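Local coordinates for ORF131 protein (Ralstonia metallidurans, PDB 2WTP) that binds copper, changes conformation on doing so, and is probably part of the heavy-metal resistance of its host, at residues T101-L105 and G106-P110. Numbering follows the deposited sequence.
Sequences TSVDL and GLLMP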
loop_
_atom_site.group_PDB
_atom_site.type_symbol
_atom_site.label_atom_id
_atom_site.label_comp_id
_atom_site.label_asym_id
_atom_site.label_seq_id
_atom_site.Cartn_x
_atom_site.Cartn_y
_atom_site.Cartn_z
ATOM N N THR A 101 7.699 -1.644 10.857
ATOM C CA THR A 101 7.092 -0.862 11.918
ATOM C C THR A 101 5.908 -0.113 11.341
ATOM O O THR A 101 5.800 0.012 10.120
ATOM C CB THR A 101 8.172 0.065 12.493
ATOM O OG1 THR A 101 7.703 0.771 13.621
ATOM C CG2 THR A 101 8.585 1.164 11.498
ATOM N N SER A 102 5.035 0.377 12.146
ATOM C CA SER A 102 3.975 1.187 11.653
ATOM C C SER A 102 3.817 2.513 12.364
ATOM O O SER A 102 4.347 2.712 13.494
ATOM C CB SER A 102 2.629 0.433 11.747
ATOM O OG SER A 102 2.125 0.340 13.104
ATOM N N VAL A 103 3.123 3.460 11.709
ATOM C CA VAL A 103 2.843 4.752 12.340
ATOM C C VAL A 103 1.497 5.245 11.908
ATOM O O VAL A 103 1.086 4.957 10.763
ATOM C CB VAL A 103 4.015 5.760 12.018
ATOM C CG1 VAL A 103 4.137 6.034 10.526
ATOM C CG2 VAL A 103 3.805 7.081 12.818
ATOM N N ASP A 104 0.828 6.050 12.739
ATOM C CA ASP A 104 -0.447 6.616 12.261
ATOM C C ASP A 104 -0.221 7.730 11.295
ATOM O O ASP A 104 0.506 8.672 11.644
ATOM C CB ASP A 104 -1.283 7.110 13.477
ATOM C CG ASP A 104 -2.779 7.306 13.076
ATOM O OD1 ASP A 104 -3.096 8.242 12.348
ATOM O OD2 ASP A 104 -3.613 6.469 13.423
ATOM N N LEU A 105 -0.905 7.736 10.139
ATOM C CA LEU A 105 -0.670 8.787 9.145
ATOM C C LEU A 105 -1.085 10.130 9.765
ATOM O O LEU A 105 -0.600 11.187 9.322
ATOM C CB LEU A 105 -1.569 8.459 7.943
ATOM C CG LEU A 105 -1.353 9.355 6.683
ATOM C CD1 LEU A 105 0.046 9.189 6.125
ATOM C CD2 LEU A 105 -2.497 9.064 5.626
ATOM N N GLY A 106 -2.048 10.162 10.678
ATOM C CA GLY A 106 -2.519 11.425 11.282
ATOM C C GLY A 106 -1.451 12.116 12.125
ATOM O O GLY A 106 -1.624 13.309 12.435
ATOM N N LEU A 107 -0.411 11.399 12.510
ATOM C CA LEU A 107 0.716 12.007 13.238
ATOM C C LEU A 107 1.748 12.536 12.259
ATOM O O LEU A 107 2.394 13.542 12.524
ATOM C CB LEU A 107 1.375 10.995 14.196
ATOM C CG LEU A 107 0.294 10.570 15.183
ATOM C CD1 LEU A 107 0.942 9.554 16.184
ATOM C CD2 LEU A 107 -0.273 11.756 16.038
ATOM N N LEU A 108 1.896 11.897 11.107
ATOM C CA LEU A 108 2.755 12.426 10.035
ATOM C C LEU A 108 2.201 13.667 9.388
ATOM O O LEU A 108 2.941 14.596 9.013
ATOM C CB LEU A 108 2.982 11.384 8.911
ATOM C CG LEU A 108 3.506 10.019 9.390
ATOM C CD1 LEU A 108 3.822 9.197 8.179
ATOM C CD2 LEU A 108 4.655 10.087 10.412
ATOM N N MET A 109 0.888 13.685 9.139
ATOM C CA MET A 109 0.272 14.776 8.339
ATOM C C MET A 109 -1.095 15.197 8.943
ATOM O O MET A 109 -2.174 14.848 8.439
ATOM C CB MET A 109 0.224 14.469 6.866
ATOM C CG MET A 109 -0.274 13.146 6.529
ATOM S SD MET A 109 0.138 12.809 4.720
ATOM C CE MET A 109 1.886 12.568 4.557
ATOM N N PRO A 110 -1.021 15.846 10.108
ATOM C CA PRO A 110 -2.243 16.226 10.811
ATOM C C PRO A 110 -3.121 17.188 10.001
ATOM O O PRO A 110 -4.322 17.206 10.271
ATOM C CB PRO A 110 -1.712 16.896 12.085
ATOM C CG PRO A 110 -0.326 17.183 11.848
ATOM C CD PRO A 110 0.215 16.178 10.825
#
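V103 and L108 meet tip to tip at the apolar centre, with V103 CG2 3.9 Å from L108 CD2. V103 CG1 lies close to both methyls of L108, while V103 CG2 meets just the CD2 methyl. L108 CG stands anti to its own carbonyl carbon (chi1 -53°), which swings the fork back toward the strand. A second apolar pair spans the turn: L105 and M109, four residues apart, cross at a slant, and L105 CD1 lies 3.9 Å from M109 SD. The methionine chain bends at chi3 (71°), and its CE stays near the same leucine methyl. W92 of strand 88-94 packs against both L108 and M109, while V120 of strand 119-123 covers L105.

Backbone bonds tie the turn together around this core. M109 N donates to L105 O over 2.9 Å, almost in line with the carbonyl. L107 N reaches D104 O at 3.0 Å, but from above the carbonyl plane. The side chain of L107 lies farther out, its CG 4.2 Å from D104 CB. It touches A44 and H47 of helix 37-49 and sits about 7 Å from a bound copper ion.

The polar edge is the carboxylate of D104. Its OD1 accepts from G106 N at 2.8 Å through the anti lone pair. The same oxygen also accepts from G117 N, so two backbone N-H groups grip it, which probably limits the rotation of the carboxylate. Residue G106 brings no side chain against this oxygen.

Strand 101-104, an edge strand of its three-stranded sheet within this chain, runs straight into the short helix 105-108. The junction is an aspartate N-cap, with D104 as the capping residue.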